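Local coordinates for protein ZmpA Glycopeptidase (Clostridium perfringens, PDB 6XSX) that probably cleaves the peptide backbone of glycoproteins as a zinc-dependent M60-family glycopeptidase, of which this chain is the catalytic module, at residues 38-43 and 229-234; 288-293 and 371-376; 292-297 and 381-386. All coordinates share one frame; numbering follows the deposited sequence.

Contact 1: residues 38-43 and 229-234; sequences QKRKVW and SSEVNS
The guanidinium group of Arg-40 is the flat group on which this contact turns: Ser-234 meets its edge, and the carbonyl oxygen of Glu-231 lies over one face. At the edge the grip is side-on, with two nitrogens serving two atoms of one residue. NE gives the shorter bond, 2.8 Å to Ser-234 O, which lies only 11° out of the guanidinium plane, while NH2 reaches Ser-234 OG at 3.2 Å, the hydroxyl lying further out of that plane. The hydroxyl is itself held, donating to Glu-231 O at 2.6 Å from OG. Ser-234 N donates to that same carbonyl oxygen, on the same face of its plane, which ties the serine back onto the short 3-10 turn at 231-232. Nearer the surface, the extended chain of Lys-39 crosses Glu-231 at a slant and brings NZ to OE2 at 2.7 Å, a salt bridge on the syn side of the carboxylate. Val-232 adds an apolar touch, CG1 3.7 Å from Lys-39 O. Glu-36 OE1 forms salt bridges with both Lys-39 NZ and Arg-40 NH1, so the two cations share this carboxylate as well. The contact joins the Schellman motif ending helix 33-39, with Lys-41 as its C-prime residue, to the loop between helix 206-224 and strand 240-244; helix 365-375 lies against that loop through Ser-375 and Gln-371.

Contact 2: residues 288-293 and 371-376; sequences DTNNRT and QEFRSR
Asn-290 and Phe-373 set the orientation of this contact: the amide nitrogen of Asn-290 stands at the edge of the phenyl ring, near its plane, and reaches the carbonyl of the same residue. There ND2 comes 2.9 Å from Phe-373 O, but the N-H points well off the oxygen (116°), so the bond is weak. With CG anti to the backbone N (chi1 -169°), the amide extends toward the helix, leaving its oxygen to turn back on its own loop. That oxygen, OD1, accepts from Arg-292 N at 3.1 Å, from above the carbonyl plane. This is an Asx turn, and it overlaps a type I beta turn from Asn-290 to Thr-293; a second Asx turn immediately before it has Asp-288 OD1 receiving Asn-290 N at 3.0 Å. Two successive Asx turns thus shape the loop that connects helix 277-286, which carries an HExxH sequence, to helix 295-298. Thr-293 approaches the phenyl ring obliquely, its CB 4.2 Å from Phe-373 CD2, while its hydroxyl bonds to Trp-390. Arg-292 runs extended past the end of helix 365-375, its CD 4.0 Å from Arg-376 O, and that carbonyl oxygen lies over one face of the guanidinium. The charged end forms a salt bridge with Asp-377 and also reaches the carbonyl of Ile-378. Phe-373 also touches Ala-393 of helix 383-398.

Contact 3: residues 292-297 and 381-386; sequences RTIVEV and GSWENK
Ile-294 and Trp-383 make the close-packed half of this contact, the isoleucine crossing the indole at about a right angle. Its CD1 lies over the face of the six-membered ring, 3.8 Å from the centroid and 19° off the normal, a CH-pi contact. The indole swings to this place from a CA-CB bond that leads away from the partner segment; chi1 of -166° carries the ring back across to the isoleucine. Val-297 adds a looser touch, CG2 4.4 Å from Trp-383 CH2, approaching obliquely, while its side chain also meets helix 347-361. On its other flank Ile-294 packs CG1 against Lys-386 CD at 3.7 Å. Whereas Ile-294 is buried, Trp-383 as a whole is exposed, at the solvent-side first turn of helix 383-398, where the N-cap Ser-382 accepts through OG from Asn-385 N at 3.1 Å. Lys-386, partly exposed, lays its fully extended chain along the backbone of 292-293, with CG 3.3 Å from Arg-292 O. Its NZ donates to Thr-293 O at 3.2 Å from 42° above the carbonyl plane, and makes a weak hydrogen bond to Asn-291 O. One lysine thus serves both kinds of chemistry, its methylenes packing on isoleucine while its ammonium links the loop before helix 295-298 to the first turn of helix 383-398; the main-chain oxygens it gathers would probably favour the protonated amine.

Overall arrangement
The three contacts form a continuous row within one part of the M60 catalytic module. Contacts 1 and 2 have centres about 10 Å apart and touch through Arg-374, whose NH1 lies 2.7 Å from Asn-233 OD1, and through the backbone, Lys-41 O to Thr-289 N at 2.9 Å. Contacts 2 and 3, also about 10 Å apart between centres, share Arg-292 and Thr-293, so a single loop faces helix 365-375 and then helix 383-398. Contacts 1 and 3 are about 19 Å apart between centres and do not touch. The shared loop follows helix 277-286, whose HExxH sequence is consistent with the zinc site of this peptidase family, although no metal is bound to its histidines here.

Contact 1: residues 38-43 and 229-234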
loop_
_atom_site.group_PDB
_atom_site.type_symbol
_atom_site.label_atom_id
_atom_site.label_comp_id
_atom_site.label_asym_id
_atom_site.label_seq_id
_atom_site.Cartn_x
_atom_site.Cartn_y
_atom_site.Cartn_z
ATOM N N GLN A 38 6.791 -10.271 -12.559
ATOM C CA GLN A 38 7.040 -9.387 -13.687
ATOM C C GLN A 38 5.873 -9.440 -14.670
ATOM O O GLN A 38 5.553 -8.430 -15.294
ATOM C CB GLN A 38 8.416 -9.671 -14.290
ATOM C CG GLN A 38 9.543 -9.158 -13.405
ATOM C CD GLN A 38 10.884 -9.795 -13.668
ATOM O OE1 GLN A 38 11.077 -10.529 -14.639
ATOM N NE2 GLN A 38 11.836 -9.513 -12.793
ATOM N N LYS A 39 5.216 -10.603 -14.763
ATOM C CA LYS A 39 4.021 -10.730 -15.584
ATOM C C LYS A 39 2.965 -9.724 -15.123
ATOM O O LYS A 39 2.221 -9.195 -15.942
ATOM C CB LYS A 39 3.414 -12.128 -15.462
ATOM C CG LYS A 39 4.221 -13.258 -16.082
ATOM C CD LYS A 39 3.471 -14.566 -16.006
ATOM C CE LYS A 39 4.240 -15.743 -16.560
ATOM N NZ LYS A 39 3.575 -17.008 -16.171
ATOM N N ARG A 40 2.926 -9.450 -13.812
ATOM C CA ARG A 40 1.808 -8.746 -13.205
ATOM C C ARG A 40 2.211 -7.335 -12.791
ATOM O O ARG A 40 1.436 -6.653 -12.126
ATOM C CB ARG A 40 1.304 -9.548 -12.001
ATOM C CG ARG A 40 0.751 -10.910 -12.396
ATOM C CD ARG A 40 0.662 -11.828 -11.201
ATOM N NE ARG A 40 0.001 -13.097 -11.491
ATOM C CZ ARG A 40 0.576 -14.140 -12.084
ATOM N NH1 ARG A 40 1.845 -14.076 -12.457
ATOM N NH2 ARG A 40 -0.121 -15.251 -12.269
ATOM N N LYS A 41 3.426 -6.924 -13.179
ATOM C CA LYS A 41 3.987 -5.603 -12.935
ATOM C C LYS A 41 4.123 -5.307 -11.442
ATOM O O LYS A 41 4.113 -4.144 -11.047
ATOM C CB LYS A 41 3.174 -4.485 -13.604
ATOM C CG LYS A 41 2.756 -4.710 -15.049
ATOM C CD LYS A 41 3.894 -4.815 -16.031
ATOM C CE LYS A 41 3.410 -4.723 -17.464
ATOM N NZ LYS A 41 4.554 -4.674 -18.399
ATOM N N VAL A 42 4.286 -6.337 -10.605
ATOM C CA VAL A 42 4.662 -6.068 -9.221
ATOM C C VAL A 42 6.164 -6.305 -9.050
ATOM O O VAL A 42 6.814 -6.857 -9.935
ATOM C CB VAL A 42 3.802 -6.826 -8.187
ATOM C CG1 VAL A 42 2.319 -6.555 -8.399
ATOM C CG2 VAL A 42 4.082 -8.324 -8.202
ATOM N N TRP A 43 6.697 -5.881 -7.900
ATOM C CA TRP A 43 8.121 -5.652 -7.734
ATOM C C TRP A 43 8.809 -6.893 -7.160
ATOM O O TRP A 43 9.140 -6.924 -5.982
ATOM C CB TRP A 43 8.350 -4.409 -6.863
ATOM C CG TRP A 43 9.760 -3.906 -6.902
ATOM C CD1 TRP A 43 10.846 -4.573 -7.383
ATOM C CD2 TRP A 43 10.248 -2.641 -6.416
ATOM N NE1 TRP A 43 11.969 -3.807 -7.251
ATOM C CE2 TRP A 43 11.638 -2.616 -6.665
ATOM C CE3 TRP A 43 9.654 -1.523 -5.820
ATOM C CZ2 TRP A 43 12.443 -1.526 -6.322
ATOM C CZ3 TRP A 43 10.447 -0.446 -5.477
ATOM C CH2 TRP A 43 11.824 -0.448 -5.728
ATOM N N SER A 229 -9.522 -12.644 -13.544
ATOM C CA SER A 229 -10.164 -12.476 -14.837
ATOM C C SER A 229 -9.219 -12.845 -15.983
ATOM O O SER A 229 -9.664 -13.026 -17.114
ATOM C CB SER A 229 -10.719 -11.069 -14.998
ATOM O OG SER A 229 -9.679 -10.097 -15.000
ATOM N N SER A 230 -7.915 -12.942 -15.690
ATOM C CA SER A 230 -6.896 -13.302 -16.664
ATOM C C SER A 230 -5.596 -13.577 -15.915
ATOM O O SER A 230 -5.537 -13.377 -14.704
ATOM C CB SER A 230 -6.688 -12.195 -17.658
ATOM O OG SER A 230 -6.139 -11.051 -17.007
ATOM N N GLU A 231 -4.548 -13.980 -16.644
ATOM C CA GLU A 231 -3.298 -14.342 -15.995
ATOM C C GLU A 231 -2.713 -13.133 -15.262
ATOM O O GLU A 231 -2.306 -13.254 -14.105
ATOM C CB GLU A 231 -2.286 -14.941 -16.974
ATOM C CG GLU A 231 -1.135 -15.631 -16.251
ATOM C CD GLU A 231 0.018 -16.121 -17.110
ATOM O OE1 GLU A 231 0.014 -15.854 -18.313
ATOM O OE2 GLU A 231 0.922 -16.767 -16.564
ATOM N N VAL A 232 -2.700 -11.971 -15.935
ATOM C CA VAL A 232 -2.110 -10.756 -15.390
ATOM C C VAL A 232 -2.985 -10.206 -14.265
ATOM O O VAL A 232 -2.611 -9.239 -13.612
ATOM C CB VAL A 232 -1.807 -9.691 -16.467
ATOM C CG1 VAL A 232 -0.888 -10.226 -17.562
ATOM C CG2 VAL A 232 -3.071 -9.074 -17.063
ATOM N N ASN A 233 -4.146 -10.829 -14.038
ATOM C CA ASN A 233 -5.059 -10.393 -12.995
ATOM C C ASN A 233 -5.290 -11.515 -11.985
ATOM O O ASN A 233 -6.274 -11.484 -11.248
ATOM C CB ASN A 233 -6.404 -9.930 -13.569
ATOM C CG ASN A 233 -6.340 -8.623 -14.331
ATOM O OD1 ASN A 233 -5.429 -7.821 -14.138
ATOM N ND2 ASN A 233 -7.322 -8.391 -15.187
ATOM N N SER A 234 -4.382 -12.502 -11.945
ATOM C CA SER A 234 -4.541 -13.623 -11.027
ATOM C C SER A 234 -3.502 -13.568 -9.914
ATOM O O SER A 234 -2.425 -13.004 -10.077
ATOM C CB SER A 234 -4.495 -14.947 -11.740
ATOM O OG SER A 234 -3.277 -15.086 -12.460
#

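Contact 2: residues 288-293 and 371-376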
loop_
_atom_site.group_PDB
_atom_site.type_symbol
_atom_site.label_atom_id
_atom_site.label_comp_id
_atom_site.label_asym_id
_atom_site.label_seq_id
_atom_site.Cartn_x
_atom_site.Cartn_y
_atom_site.Cartn_z
ATOM N N ASP A 288 3.446 -1.841 -7.806
ATOM C CA ASP A 288 3.457 -1.382 -9.195
ATOM C C ASP A 288 4.830 -0.891 -9.650
ATOM O O ASP A 288 5.385 0.044 -9.076
ATOM C CB ASP A 288 2.367 -0.348 -9.490
ATOM C CG ASP A 288 2.059 -0.178 -10.971
ATOM O OD1 ASP A 288 2.567 -0.973 -11.797
ATOM O OD2 ASP A 288 1.296 0.745 -11.294
ATOM N N THR A 289 5.330 -1.499 -10.733
ATOM C CA THR A 289 6.615 -1.139 -11.312
ATOM C C THR A 289 6.453 -0.794 -12.789
ATOM O O THR A 289 7.445 -0.679 -13.507
ATOM C CB THR A 289 7.617 -2.301 -11.257
ATOM O OG1 THR A 289 7.053 -3.430 -11.931
ATOM C CG2 THR A 289 8.037 -2.655 -9.850
ATOM N N ASN A 290 5.202 -0.655 -13.241
ATOM C CA ASN A 290 4.918 -0.464 -14.656
ATOM C C ASN A 290 5.547 0.843 -15.150
ATOM O O ASN A 290 5.165 1.928 -14.709
ATOM C CB ASN A 290 3.411 -0.523 -14.918
ATOM C CG ASN A 290 3.038 -0.591 -16.385
ATOM O OD1 ASN A 290 3.891 -0.522 -17.272
ATOM N ND2 ASN A 290 1.748 -0.712 -16.649
ATOM N N ASN A 291 6.504 0.733 -16.088
ATOM C CA ASN A 291 7.212 1.910 -16.578
ATOM C C ASN A 291 6.381 2.680 -17.610
ATOM O O ASN A 291 6.799 3.742 -18.057
ATOM C CB ASN A 291 8.657 1.619 -17.012
ATOM C CG ASN A 291 8.784 0.703 -18.214
ATOM O OD1 ASN A 291 7.831 0.483 -18.963
ATOM N ND2 ASN A 291 9.973 0.154 -18.404
ATOM N N ARG A 292 5.197 2.162 -17.960
ATOM C CA ARG A 292 4.267 2.857 -18.840
ATOM C C ARG A 292 3.505 3.941 -18.076
ATOM O O ARG A 292 2.937 4.839 -18.690
ATOM C CB ARG A 292 3.251 1.885 -19.443
ATOM C CG ARG A 292 3.868 0.739 -20.228
ATOM C CD ARG A 292 2.787 -0.249 -20.621
ATOM N NE ARG A 292 3.279 -1.137 -21.662
ATOM C CZ ARG A 292 3.480 -0.804 -22.939
ATOM N NH1 ARG A 292 3.226 0.422 -23.367
ATOM N NH2 ARG A 292 3.937 -1.709 -23.788
ATOM N N THR A 293 3.479 3.841 -16.739
ATOM C CA THR A 293 2.805 4.825 -15.903
ATOM C C THR A 293 3.835 5.578 -15.058
ATOM O O THR A 293 5.034 5.418 -15.261
ATOM C CB THR A 293 1.671 4.171 -15.101
ATOM O OG1 THR A 293 0.912 5.235 -14.523
ATOM C CG2 THR A 293 2.159 3.222 -14.027
ATOM N N GLN A 371 -6.101 -2.488 -14.113
ATOM C CA GLN A 371 -6.281 -3.570 -15.075
ATOM C C GLN A 371 -5.910 -3.111 -16.487
ATOM O O GLN A 371 -5.251 -3.851 -17.217
ATOM C CB GLN A 371 -7.698 -4.145 -15.025
ATOM C CG GLN A 371 -7.930 -5.122 -13.883
ATOM C CD GLN A 371 -9.398 -5.431 -13.727
ATOM O OE1 GLN A 371 -10.250 -4.734 -14.276
ATOM N NE2 GLN A 371 -9.707 -6.470 -12.965
ATOM N N GLU A 372 -6.309 -1.889 -16.864
ATOM C CA GLU A 372 -5.986 -1.387 -18.194
ATOM C C GLU A 372 -4.478 -1.293 -18.397
ATOM O O GLU A 372 -3.976 -1.665 -19.460
ATOM C CB GLU A 372 -6.622 -0.027 -18.475
ATOM C CG GLU A 372 -8.127 -0.107 -18.659
ATOM C CD GLU A 372 -8.568 -0.863 -19.900
ATOM O OE1 GLU A 372 -8.030 -0.585 -20.982
ATOM O OE2 GLU A 372 -9.437 -1.736 -19.772
ATOM N N PHE A 373 -3.768 -0.769 -17.388
ATOM C CA PHE A 373 -2.333 -0.548 -17.502
ATOM C C PHE A 373 -1.565 -1.869 -17.443
ATOM O O PHE A 373 -0.459 -1.974 -17.973
ATOM C CB PHE A 373 -1.850 0.486 -16.476
ATOM C CG PHE A 373 -1.959 1.901 -16.985
ATOM C CD1 PHE A 373 -3.065 2.680 -16.685
ATOM C CD2 PHE A 373 -0.983 2.428 -17.818
ATOM C CE1 PHE A 373 -3.184 3.967 -17.188
ATOM C CE2 PHE A 373 -1.100 3.714 -18.322
ATOM C CZ PHE A 373 -2.198 4.483 -17.999
ATOM N N ARG A 374 -2.164 -2.879 -16.805
ATOM C CA ARG A 374 -1.508 -4.170 -16.689
ATOM C C ARG A 374 -1.543 -4.933 -18.007
ATOM O O ARG A 374 -0.649 -5.736 -18.264
ATOM C CB ARG A 374 -2.135 -5.034 -15.595
ATOM C CG ARG A 374 -1.330 -5.048 -14.308
ATOM C CD ARG A 374 -1.531 -6.311 -13.493
ATOM N NE ARG A 374 -2.913 -6.591 -13.128
ATOM C CZ ARG A 374 -3.665 -5.840 -12.332
ATOM N NH1 ARG A 374 -4.905 -6.206 -12.054
ATOM N NH2 ARG A 374 -3.180 -4.723 -11.824
ATOM N N SER A 375 -2.580 -4.716 -18.822
ATOM C CA SER A 375 -2.817 -5.652 -19.911
ATOM C C SER A 375 -2.823 -4.982 -21.289
ATOM O O SER A 375 -3.076 -5.651 -22.292
ATOM C CB SER A 375 -4.073 -6.454 -19.664
ATOM O OG SER A 375 -5.215 -5.614 -19.715
ATOM N N ARG A 376 -2.545 -3.674 -21.340
ATOM C CA ARG A 376 -2.634 -2.940 -22.590
ATOM C C ARG A 376 -1.351 -2.156 -22.851
ATOM O O ARG A 376 -0.672 -1.724 -21.921
ATOM C CB ARG A 376 -3.875 -2.042 -22.637
ATOM C CG ARG A 376 -5.194 -2.802 -22.616
ATOM C CD ARG A 376 -6.230 -2.255 -23.580
ATOM N NE ARG A 376 -7.415 -3.106 -23.634
ATOM C CZ ARG A 376 -7.615 -4.109 -24.491
ATOM N NH1 ARG A 376 -6.701 -4.413 -25.397
ATOM N NH2 ARG A 376 -8.733 -4.806 -24.436
#

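Contact 3: residues 292-297 and 381-386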
loop_
_atom_site.group_PDB
_atom_site.type_symbol
_atom_site.label_atom_id
_atom_site.label_comp_id
_atom_site.label_asym_id
_atom_site.label_seq_id
_atom_site.Cartn_x
_atom_site.Cartn_y
_atom_site.Cartn_z
ATOM N N ARG A 292 5.197 2.162 -17.960
ATOM C CA ARG A 292 4.267 2.857 -18.840
ATOM C C ARG A 292 3.505 3.941 -18.076
ATOM O O ARG A 292 2.937 4.839 -18.690
ATOM C CB ARG A 292 3.251 1.885 -19.443
ATOM C CG ARG A 292 3.868 0.739 -20.228
ATOM C CD ARG A 292 2.787 -0.249 -20.621
ATOM N NE ARG A 292 3.279 -1.137 -21.662
ATOM C CZ ARG A 292 3.480 -0.804 -22.939
ATOM N NH1 ARG A 292 3.226 0.422 -23.367
ATOM N NH2 ARG A 292 3.937 -1.709 -23.788
ATOM N N THR A 293 3.479 3.841 -16.739
ATOM C CA THR A 293 2.805 4.825 -15.903
ATOM C C THR A 293 3.835 5.578 -15.058
ATOM O O THR A 293 5.034 5.418 -15.261
ATOM C CB THR A 293 1.671 4.171 -15.101
ATOM O OG1 THR A 293 0.912 5.235 -14.523
ATOM C CG2 THR A 293 2.159 3.222 -14.027
ATOM N N ILE A 294 3.367 6.411 -14.121
ATOM C CA ILE A 294 4.257 7.062 -13.168
ATOM C C ILE A 294 3.951 6.499 -11.780
ATOM O O ILE A 294 3.051 6.992 -11.097
ATOM C CB ILE A 294 4.096 8.598 -13.195
ATOM C CG1 ILE A 294 4.096 9.178 -14.616
ATOM C CG2 ILE A 294 5.154 9.262 -12.322
ATOM C CD1 ILE A 294 3.649 10.643 -14.695
ATOM N N VAL A 295 4.713 5.474 -11.368
ATOM C CA VAL A 295 4.348 4.680 -10.203
ATOM C C VAL A 295 4.534 5.485 -8.916
ATOM O O VAL A 295 3.827 5.247 -7.935
ATOM C CB VAL A 295 5.038 3.301 -10.168
ATOM C CG1 VAL A 295 4.531 2.410 -11.287
ATOM C CG2 VAL A 295 6.563 3.392 -10.177
ATOM N N GLU A 296 5.446 6.468 -8.944
ATOM C CA GLU A 296 5.685 7.341 -7.802
ATOM C C GLU A 296 4.418 8.134 -7.481
ATOM O O GLU A 296 4.191 8.543 -6.343
ATOM C CB GLU A 296 6.857 8.285 -8.076
ATOM C CG GLU A 296 8.188 7.566 -8.232
ATOM C CD GLU A 296 8.561 7.091 -9.631
ATOM O OE1 GLU A 296 7.761 7.293 -10.585
ATOM O OE2 GLU A 296 9.662 6.510 -9.768
ATOM N N VAL A 297 3.590 8.367 -8.501
ATOM C CA VAL A 297 2.357 9.097 -8.259
ATOM C C VAL A 297 1.288 8.085 -7.857
ATOM O O VAL A 297 0.714 8.201 -6.774
ATOM C CB VAL A 297 1.956 9.978 -9.460
ATOM C CG1 VAL A 297 0.570 10.574 -9.295
ATOM C CG2 VAL A 297 2.976 11.084 -9.713
ATOM N N GLY A 381 6.874 6.512 -22.575
ATOM C CA GLY A 381 7.395 7.780 -23.059
ATOM C C GLY A 381 7.617 8.775 -21.924
ATOM O O GLY A 381 7.891 8.388 -20.792
ATOM N N SER A 382 7.484 10.061 -22.260
ATOM C CA SER A 382 7.750 11.165 -21.357
ATOM C C SER A 382 6.668 11.256 -20.285
ATOM O O SER A 382 5.559 10.744 -20.455
ATOM C CB SER A 382 7.801 12.454 -22.129
ATOM O OG SER A 382 6.521 12.728 -22.685
ATOM N N TRP A 383 7.039 11.929 -19.191
ATOM C CA TRP A 383 6.166 12.427 -18.142
ATOM C C TRP A 383 4.805 12.803 -18.728
ATOM O O TRP A 383 3.795 12.216 -18.356
ATOM C CB TRP A 383 6.867 13.618 -17.464
ATOM C CG TRP A 383 6.332 14.110 -16.148
ATOM C CD1 TRP A 383 5.750 15.326 -15.908
ATOM C CD2 TRP A 383 6.407 13.452 -14.867
ATOM N NE1 TRP A 383 5.431 15.453 -14.581
ATOM C CE2 TRP A 383 5.822 14.320 -13.918
ATOM C CE3 TRP A 383 6.895 12.214 -14.432
ATOM C CZ2 TRP A 383 5.709 13.987 -12.566
ATOM C CZ3 TRP A 383 6.783 11.890 -13.096
ATOM C CH2 TRP A 383 6.197 12.762 -12.174
ATOM N N GLU A 384 4.810 13.741 -19.686
ATOM C CA GLU A 384 3.613 14.335 -20.269
ATOM C C GLU A 384 2.817 13.301 -21.066
ATOM O O GLU A 384 1.588 13.316 -21.056
ATOM C CB GLU A 384 3.973 15.530 -21.161
ATOM C CG GLU A 384 4.713 16.651 -20.444
ATOM C CD GLU A 384 6.172 16.396 -20.083
ATOM O OE1 GLU A 384 6.752 15.415 -20.581
ATOM O OE2 GLU A 384 6.732 17.183 -19.288
ATOM N N ASN A 385 3.526 12.413 -21.778
ATOM C CA ASN A 385 2.874 11.370 -22.557
ATOM C C ASN A 385 2.081 10.431 -21.645
ATOM O O ASN A 385 0.969 10.038 -21.987
ATOM C CB ASN A 385 3.852 10.574 -23.423
ATOM C CG ASN A 385 3.112 9.659 -24.373
ATOM O OD1 ASN A 385 2.469 10.126 -25.308
ATOM N ND2 ASN A 385 3.153 8.360 -24.111
ATOM N N LYS A 386 2.662 10.080 -20.489
ATOM C CA LYS A 386 2.010 9.207 -19.524
ATOM C C LYS A 386 0.780 9.885 -18.920
ATOM O O LYS A 386 -0.245 9.243 -18.696
ATOM C CB LYS A 386 2.996 8.808 -18.423
ATOM C CG LYS A 386 4.152 7.944 -18.904
ATOM C CD LYS A 386 5.167 7.672 -17.833
ATOM C CE LYS A 386 6.281 6.768 -18.307
ATOM N NZ LYS A 386 7.252 6.522 -17.219
#